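PDB 2V6K: maleylpyruvate isomerase from Ralstonia sp., which catalyses the glutathione-dependent isomerisation of maleylpyruvate to fumarylpyruvate, a step in the bacterial breakdown of naphthalene. Local coordinates for residues 13-16 / 17-20; 86-89 / 90-93; 115-118 / 119-123; 180-183 / 184-187. All coordinates share one frame; numbering follows the deposited sequence.

In the fold
Four short-range contacts follow one another along the chain, none nesting or crossing, and each closes only a turn or two of backbone. Interaction 1 lies in helix 12-24 of the thioredoxin-like N-terminal domain, beside the bound glutathione conjugate. Interaction 2 begins helix 88-104 and interaction 3 lies toward the C-terminal end of helix 111-121; these helices are consecutive, yet the two contacts have centres about 41 Å apart, on opposite sides of the chain's centre, and both touch the second subunit. Interaction 4 shapes the loop that carries the chain from helix 164-178 to helix 187-196. Interactions 2 to 4 thus belong to the helical C-terminal part of the fold.

Interaction 1. Residues 13-16 / 17-20; sequences TSHR and LRIA. With TGG (gamma-glutamyl-S-(1,2-dicarboxyethyl)cysteinylglycine), chain C.
Arg18 lays its guanidinium over the backbone of the preceding turn: one face rests on His15 CA and Ser14 C, with Arg18 NH2 3.6 Å from His15 CA. Its plane is only 15° from that of the His15 imidazole, although the two side chains cross at about a right angle. A bend at chi3 (-54°) folds the arginine back to this place, and its NH1 reaches within 3.5 Å of Ser14 CB. Ile19 CD1 also meets the His15 ring obliquely, 3.7 Å from His15 CD2; a branched aliphatic chain suits this apolar filling. Beneath these side chains runs regular i to i+4 bonding, as from Arg18 N to Ser14 O (2.8 Å). The segment belongs to helix 12-24, the helix of the beta-alpha-beta unit between strands 4-7 and 29-32 in the thioredoxin-like domain of a Zeta-class glutathione transferase. The N-terminal turn of the helix faces the glutathione conjugate: Thr13 OG1 lies 3.1 Å from CB2 of TGG while bonding to Val54 O, and Arg16 NH1 comes obliquely within 3.4 Å of TGG OC1. Thr13 CG2 sits 3.6 Å above one face of the Arg16 guanidinium, toward its rim. Further out, Ser67 OG, itself bonded to TGG, takes a hydrogen bond with Arg16 NH1, and the buried Arg18 guanidinium is satisfied by the carbonyl oxygens of Phe8, Trp9 and Ala205.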
# COMPACT_ATOMS: atom_id res chain seq x y z
N THR A 13 11.32 -3.68 0.62
CA THR A 13 10.31 -4.53 -0.01
C THR A 13 10.90 -5.88 -0.41
O THR A 13 10.20 -6.89 -0.39
CB THR A 13 9.69 -3.88 -1.24
OG1 THR A 13 10.74 -3.44 -2.12
CG2 THR A 13 8.83 -2.68 -0.85
N SER A 14 12.19 -5.91 -0.76
CA SER A 14 12.86 -7.18 -1.03
C SER A 14 12.94 -8.01 0.24
O SER A 14 12.63 -9.20 0.25
CB SER A 14 14.27 -6.95 -1.57
OG SER A 14 14.24 -6.30 -2.83
N HIS A 15 13.39 -7.37 1.32
CA HIS A 15 13.51 -7.97 2.65
C HIS A 15 12.15 -8.54 3.09
O HIS A 15 12.07 -9.69 3.55
CB HIS A 15 14.03 -6.86 3.58
CG HIS A 15 14.35 -7.29 4.98
ND1 HIS A 15 14.78 -6.39 5.92
CD2 HIS A 15 14.28 -8.49 5.61
CE1 HIS A 15 14.97 -7.01 7.07
NE2 HIS A 15 14.68 -8.29 6.91
N ARG A 16 11.10 -7.74 2.93
CA ARG A 16 9.72 -8.12 3.24
C ARG A 16 9.34 -9.44 2.56
O ARG A 16 8.83 -10.37 3.21
CB ARG A 16 8.80 -6.98 2.80
CG ARG A 16 7.32 -7.12 3.09
CD ARG A 16 6.54 -6.13 2.25
NE ARG A 16 6.83 -4.76 2.64
CZ ARG A 16 6.40 -3.68 1.98
NH1 ARG A 16 5.68 -3.81 0.87
NH2 ARG A 16 6.70 -2.47 2.44
N LEU A 17 9.59 -9.52 1.26
CA LEU A 17 9.24 -10.71 0.51
C LEU A 17 10.15 -11.89 0.85
O LEU A 17 9.68 -13.04 0.93
CB LEU A 17 9.24 -10.41 -1.00
CG LEU A 17 8.92 -11.58 -1.94
CD1 LEU A 17 7.63 -12.30 -1.55
CD2 LEU A 17 8.83 -11.08 -3.36
N ARG A 18 11.43 -11.63 1.08
CA ARG A 18 12.34 -12.70 1.48
C ARG A 18 11.89 -13.36 2.77
O ARG A 18 11.97 -14.58 2.91
CB ARG A 18 13.79 -12.21 1.62
CG ARG A 18 14.45 -11.88 0.29
CD ARG A 18 15.95 -11.59 0.45
NE ARG A 18 16.28 -10.55 1.43
CZ ARG A 18 16.69 -9.31 1.14
NH1 ARG A 18 16.79 -8.90 -0.13
NH2 ARG A 18 16.99 -8.48 2.12
N ILE A 19 11.40 -12.56 3.73
CA ILE A 19 10.91 -13.13 4.99
C ILE A 19 9.75 -14.08 4.71
O ILE A 19 9.74 -15.20 5.22
CB ILE A 19 10.47 -12.05 6.01
CG1 ILE A 19 11.65 -11.16 6.42
CG2 ILE A 19 9.87 -12.72 7.24
CD1 ILE A 19 11.23 -9.85 7.10
N ALA A 20 8.79 -13.64 3.91
CA ALA A 20 7.62 -14.46 3.60
C ALA A 20 8.01 -15.76 2.89
O ALA A 20 7.53 -16.84 3.25
CB ALA A 20 6.62 -13.67 2.76
OC1 TGG C . 5.83 -3.44 -2.46
CO1 TGG C . 6.10 -3.29 -3.67
OT1 TGG C . 6.58 -4.19 -4.39
CA1 TGG C . 5.81 -1.95 -4.29
NN1 TGG C . 4.59 -1.39 -3.72
CB1 TGG C . 6.94 -0.97 -4.02
CG1 TGG C . 8.23 -1.42 -4.70
CD1 TGG C . 9.33 -0.37 -4.73
OE1 TGG C . 9.12 0.76 -3.92
NN2 TGG C . 10.60 -0.97 -4.46
CA2 TGG C . 11.76 -0.22 -4.08
CO2 TGG C . 12.32 0.28 -5.40
OC2 TGG C . 12.83 -0.74 -6.23
NN3 TGG C . 13.15 1.44 -5.32
CA3 TGG C . 13.91 1.86 -6.48
CO3 TGG C . 13.76 3.34 -6.68
OC3 TGG C . 13.05 3.99 -5.88
OT3 TGG C . 14.38 3.85 -7.64
CB2 TGG C . 12.57 -1.22 -3.28
SG2 TGG C . 14.22 -0.75 -2.89
CD2 TGG C . 14.22 0.57 -1.73
CE2 TGG C . 13.80 0.06 -0.37
OE2 TGG C . 14.65 -0.06 0.55
OF2 TGG C . 12.60 -0.26 -0.19
CF2 TGG C . 15.65 1.10 -1.76
CH2 TGG C . 15.86 2.37 -0.97
OI2 TGG C . 14.87 3.04 -0.63
OJ2 TGG C . 17.04 2.69 -0.69

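Interaction 2. Residues 86-89 / 90-93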
# COMPACT_ATOMS: atom_id res chain seq x y z
N ALA A 86 -7.34 -17.16 10.37
CA ALA A 86 -8.48 -17.75 9.67
C ALA A 86 -9.76 -16.92 9.77
O ALA A 86 -10.65 -17.07 8.93
CB ALA A 86 -8.71 -19.16 10.17
N ASP A 87 -9.85 -16.07 10.79
CA ASP A 87 -11.07 -15.31 11.07
C ASP A 87 -11.05 -13.94 10.42
O ASP A 87 -9.99 -13.32 10.31
CB ASP A 87 -11.30 -15.19 12.58
CG ASP A 87 -10.21 -14.41 13.28
OD1 ASP A 87 -9.04 -14.87 13.26
OD2 ASP A 87 -10.51 -13.34 13.84
N ALA A 88 -12.22 -13.47 10.00
CA ALA A 88 -12.35 -12.21 9.26
C ALA A 88 -11.78 -11.01 10.00
O ALA A 88 -11.10 -10.17 9.40
CB ALA A 88 -13.80 -11.96 8.88
N ASP A 89 -12.05 -10.92 11.30
CA ASP A 89 -11.56 -9.80 12.10
C ASP A 89 -10.04 -9.79 12.16
O ASP A 89 -9.41 -8.77 11.89
CB ASP A 89 -12.16 -9.80 13.51
CG ASP A 89 -11.83 -8.53 14.28
OD1 ASP A 89 -12.54 -7.52 14.11
OD2 ASP A 89 -10.84 -8.54 15.05
N GLY A 90 -9.46 -10.93 12.50
CA GLY A 90 -8.01 -11.08 12.56
C GLY A 90 -7.35 -10.83 11.22
O GLY A 90 -6.31 -10.16 11.16
N ARG A 91 -7.94 -11.35 10.15
CA ARG A 91 -7.46 -11.09 8.78
C ARG A 91 -7.37 -9.59 8.54
O ARG A 91 -6.36 -9.09 8.05
CB ARG A 91 -8.40 -11.69 7.73
CG ARG A 91 -8.22 -13.16 7.41
CD ARG A 91 -9.40 -13.70 6.59
NE ARG A 91 -9.44 -13.20 5.20
CZ ARG A 91 -10.38 -12.39 4.70
NH1 ARG A 91 -11.38 -11.96 5.46
NH2 ARG A 91 -10.32 -12.01 3.43
N GLN A 92 -8.44 -8.87 8.89
CA GLN A 92 -8.49 -7.43 8.65
C GLN A 92 -7.43 -6.70 9.47
O GLN A 92 -6.77 -5.79 8.96
CB GLN A 92 -9.89 -6.89 8.92
CG GLN A 92 -10.17 -5.51 8.28
CD GLN A 92 -9.57 -4.34 9.05
OE1 GLN A 92 -9.36 -3.26 8.47
NE2 GLN A 92 -9.32 -4.53 10.34
N ARG A 93 -7.25 -7.10 10.73
CA ARG A 93 -6.28 -6.44 11.61
C ARG A 93 -4.85 -6.63 11.13
O ARG A 93 -4.05 -5.69 11.15
CB ARG A 93 -6.39 -6.95 13.06
CG ARG A 93 -7.77 -6.91 13.66
CD ARG A 93 -8.29 -5.49 13.78
NE ARG A 93 -9.69 -5.51 14.18
CZ ARG A 93 -10.46 -4.44 14.33
NH1 ARG A 93 -9.98 -3.22 14.13
NH2 ARG A 93 -11.72 -4.60 14.68
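Asp89 reaches one turn forward to Arg93, forming an i to i+4 salt bridge in the first turns of helix 88-104, just after Asp87 has capped the helix at its N-cap position. With its CG anti to the backbone N (chi1 -172°), Asp89 brings its carboxylate to the edge of the Arg93 guanidinium, their planes 57° apart. The arginine must bend at chi2 (-63°) to bring its head back. Arg93 NE points almost straight at Asp89 OD2 in a long, weak bond of 3.4 Å. The aspartate's negative charge also suits a helix start, where it would probably interact favourably with the helix dipole.

Arg91 follows another path: its aliphatic part passes over Asp87 O, with CG 3.4 Å from that oxygen, and the guanidinium then brings its edge to Ala88 CA. Its NH1 forms a salt bridge with Glu76 of the second subunit, so this helix start contributes to the dimer interface.

Gly90 occupies the tight place under the cap, its lack of a side chain leaving room for the Asp87 carboxylate. Asp87 OD2 accepts from Gly90 N at 3.0 Å, the N-H arriving from above the carboxylate plane.

Interaction 3. Residues 115-118 / 119-123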
# COMPACT_ATOMS: atom_id res chain seq x y z
N GLU A 115 15.60 10.86 -3.87
CA GLU A 115 16.31 11.45 -5.00
C GLU A 115 15.63 12.72 -5.50
O GLU A 115 16.31 13.71 -5.81
CB GLU A 115 16.47 10.44 -6.13
CG GLU A 115 17.58 9.46 -5.86
CD GLU A 115 18.93 10.16 -5.82
OE1 GLU A 115 19.41 10.56 -6.89
OE2 GLU A 115 19.48 10.33 -4.71
N TYR A 116 14.30 12.70 -5.56
CA TYR A 116 13.55 13.88 -5.97
C TYR A 116 13.72 15.01 -4.96
O TYR A 116 13.94 16.17 -5.34
CB TYR A 116 12.07 13.51 -6.15
CG TYR A 116 11.24 14.52 -6.91
CD1 TYR A 116 10.84 14.26 -8.22
CD2 TYR A 116 10.86 15.73 -6.33
CE1 TYR A 116 10.07 15.17 -8.92
CE2 TYR A 116 10.08 16.64 -7.02
CZ TYR A 116 9.69 16.36 -8.32
OH TYR A 116 8.91 17.26 -9.01
N LEU A 117 13.67 14.69 -3.67
CA LEU A 117 13.92 15.70 -2.64
C LEU A 117 15.30 16.34 -2.80
O LEU A 117 15.44 17.56 -2.68
CB LEU A 117 13.77 15.10 -1.24
CG LEU A 117 12.39 14.57 -0.86
CD1 LEU A 117 12.44 13.96 0.51
CD2 LEU A 117 11.34 15.68 -0.91
N ARG A 118 16.31 15.51 -3.07
CA ARG A 118 17.67 16.02 -3.25
C ARG A 118 17.80 16.89 -4.49
O ARG A 118 18.33 18.00 -4.42
CB ARG A 118 18.65 14.85 -3.36
CG ARG A 118 18.82 14.04 -2.09
CD ARG A 118 19.80 12.90 -2.27
NE ARG A 118 19.87 12.09 -1.05
CZ ARG A 118 19.42 10.85 -0.93
NH1 ARG A 118 18.86 10.22 -1.96
NH2 ARG A 118 19.52 10.22 0.24
N LYS A 119 17.30 16.40 -5.62
CA LYS A 119 17.58 17.03 -6.91
C LYS A 119 16.63 18.15 -7.27
O LYS A 119 17.01 19.07 -8.00
CB LYS A 119 17.64 15.96 -8.00
CG LYS A 119 18.83 15.02 -7.79
CD LYS A 119 18.97 13.95 -8.83
CE LYS A 119 20.38 13.38 -8.80
NZ LYS A 119 20.84 13.00 -7.42
N THR A 120 15.41 18.10 -6.74
CA THR A 120 14.41 19.14 -7.01
C THR A 120 14.30 20.14 -5.86
O THR A 120 14.20 21.34 -6.10
CB THR A 120 13.05 18.52 -7.37
OG1 THR A 120 13.20 17.74 -8.56
CG2 THR A 120 12.00 19.61 -7.63
N PHE A 121 14.33 19.65 -4.63
CA PHE A 121 14.18 20.52 -3.46
C PHE A 121 15.49 20.81 -2.73
O PHE A 121 15.49 21.55 -1.74
CB PHE A 121 13.10 19.98 -2.52
CG PHE A 121 11.73 20.00 -3.13
CD1 PHE A 121 11.14 21.21 -3.48
CD2 PHE A 121 11.04 18.82 -3.37
CE1 PHE A 121 9.88 21.25 -4.05
CE2 PHE A 121 9.77 18.85 -3.94
CZ PHE A 121 9.19 20.06 -4.28
N GLY A 122 16.59 20.26 -3.23
CA GLY A 122 17.92 20.56 -2.69
C GLY A 122 18.16 20.04 -1.29
O GLY A 122 19.01 20.56 -0.57
N ALA A 123 17.42 19.00 -0.90
CA ALA A 123 17.53 18.43 0.44
C ALA A 123 18.94 17.92 0.71
O ALA A 123 19.51 17.17 -0.10
CB ALA A 123 16.52 17.30 0.61
O HOH W 1 20.47 18.08 -2.59
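Leu117 O is gripped by two backbone N-H groups: Ala123 N donates at 3.0 Å, nearly straight at 172°, and Phe121 N adds a weak bond at a poorer angle. The stronger donor comes from above the carbonyl plane. Gly122 makes this possible, its positive phi (68°) turning the chain so that Ala123 folds back over the helix and its CB packs 4.0 Å from Leu117 CB. A water then donates to both Arg118 O and Ala123 O, bridging two carbonyl oxygens.

Tyr116 and Thr120 are paired across a turn. Tyr116 CG lies anti to the backbone N (chi1 -165°), which swings the ring forward along the helix; Thr120 OG1 sits over the centre of one ring face, 3.6 Å above its plane. Phe121 CE2 approaches the edge of the same tyrosine, 3.8 Å from its CE2, while Phe121 CD2 meets Leu117 CD2 obliquely. These contacts lie in the last turns of helix 111-121 in the all-helical domain of the transferase fold. They also face the dimer partner: Tyr116 meets Trp131 of the second subunit edge-to-face, and Leu117 packs on Phe121 of that subunit. Buried Leu117 suits its apolar packing on Ile128 and Trp131 of helix 125-149.

Elsewhere on the helix, Glu115, Arg118 and Lys119 form a salt-bridge network. Glu115 and Lys119 run side by side, and Lys119 NZ meets Glu115 OE1 on its syn side at 2.9 Å. Arg118 NH1 takes the anti lone pair of Glu115 OE2 at 2.8 Å. One carboxylate thereby serves two cations, and Arg118 NE is further paired with Glu125.

Interaction 4. Residues 180-183 / 184-187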
# COMPACT_ATOMS: atom_id res chain seq x y z
N GLN A 180 18.30 6.80 11.45
CA GLN A 180 18.57 7.28 12.81
C GLN A 180 17.32 7.79 13.52
O GLN A 180 17.34 8.80 14.22
CB GLN A 180 19.70 8.31 12.81
CG GLN A 180 21.06 7.73 12.43
CD GLN A 180 22.15 8.78 12.35
OE1 GLN A 180 22.03 9.77 11.63
NE2 GLN A 180 23.23 8.56 13.09
N VAL A 181 16.23 7.06 13.34
CA VAL A 181 14.98 7.37 14.02
C VAL A 181 15.06 6.84 15.45
O VAL A 181 15.45 5.70 15.67
CB VAL A 181 13.79 6.71 13.30
CG1 VAL A 181 12.47 7.05 13.99
CG2 VAL A 181 13.76 7.13 11.84
N ASP A 182 14.69 7.69 16.41
CA ASP A 182 14.60 7.27 17.80
C ASP A 182 13.46 6.27 17.96
O ASP A 182 12.29 6.59 17.74
CB ASP A 182 14.36 8.49 18.70
CG ASP A 182 14.36 8.14 20.18
OD1 ASP A 182 14.76 7.01 20.54
OD2 ASP A 182 13.96 9.01 20.98
N LEU A 183 13.83 5.04 18.33
CA LEU A 183 12.85 3.97 18.51
C LEU A 183 12.42 3.78 19.96
O LEU A 183 11.59 2.92 20.25
CB LEU A 183 13.37 2.65 17.93
CG LEU A 183 13.58 2.65 16.41
CD1 LEU A 183 14.23 1.35 15.96
CD2 LEU A 183 12.27 2.87 15.68
N THR A 184 12.95 4.60 20.87
CA THR A 184 12.56 4.51 22.27
C THR A 184 11.03 4.53 22.48
O THR A 184 10.53 3.77 23.30
CB THR A 184 13.23 5.60 23.14
OG1 THR A 184 14.64 5.61 22.87
CG2 THR A 184 13.01 5.34 24.63
N PRO A 185 10.29 5.40 21.77
CA PRO A 185 8.84 5.44 21.98
C PRO A 185 8.05 4.19 21.59
O PRO A 185 6.85 4.13 21.84
CB PRO A 185 8.39 6.61 21.11
CG PRO A 185 9.60 7.46 20.95
CD PRO A 185 10.71 6.46 20.82
N TYR A 186 8.72 3.21 20.98
CA TYR A 186 8.03 2.04 20.42
C TYR A 186 8.52 0.72 21.02
O TYR A 186 9.04 -0.12 20.30
CB TYR A 186 8.14 2.03 18.89
CG TYR A 186 7.92 3.40 18.30
CD1 TYR A 186 6.67 4.00 18.36
CD2 TYR A 186 8.97 4.11 17.73
CE1 TYR A 186 6.46 5.27 17.86
CE2 TYR A 186 8.77 5.39 17.21
CZ TYR A 186 7.51 5.95 17.28
OH TYR A 186 7.28 7.21 16.78
N PRO A 187 8.35 0.53 22.34
CA PRO A 187 8.86 -0.69 22.95
C PRO A 187 8.19 -1.97 22.44
O PRO A 187 8.84 -3.01 22.39
CB PRO A 187 8.55 -0.49 24.44
CG PRO A 187 7.40 0.47 24.46
CD PRO A 187 7.70 1.41 23.33
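A type I beta turn runs from Leu183 to Tyr186, closed by Tyr186 N donating to Leu183 O at 3.0 Å, with the N-H above the carbonyl plane. Just before it, Asp182 OD1 accepts from Thr184 N in an Asx turn (3.0 Å) and also from Thr184 OG1 (2.7 Å). The hydroxyl uses the syn lone pair of Asp182 OD1, whereas the amide arrives from 56° above the carboxylate plane. Asp182 CG, set anti to its own backbone nitrogen (chi1 -176°), reaches forward past Leu183 to make this grip. A short carboxylate suits that reach, and the threonine hydroxyl adds a second hold that fixes the group's orientation.

Pro185 takes the third position, where its phi of -65° is compatible with the turn and the turn does not use its nitrogen as a donor. Its CB lies over the centre of one face of the Tyr186 ring, 3.9 Å above the plane. Such a turn joins helix 164-178 to helix 187-196 in the helical domain of this transferase; Tyr186 is the N-cap residue of the latter, and Pro187 opens it. Leu183 and Tyr186 cross at about a right angle, and the branch Leu183 CD2 meets Tyr186 CD2 at 4.1 Å. That leucine is buried against Val173 and Ala176 of helix 164-178, where a bulky apolar side chain belongs. Tyr186 instead spans toward helix 125-149, its OH hydrogen-bonded to Asp141. Arg190 reaches back from helix 187-196, giving NE to Leu183 O and NH2 to Thr184 O.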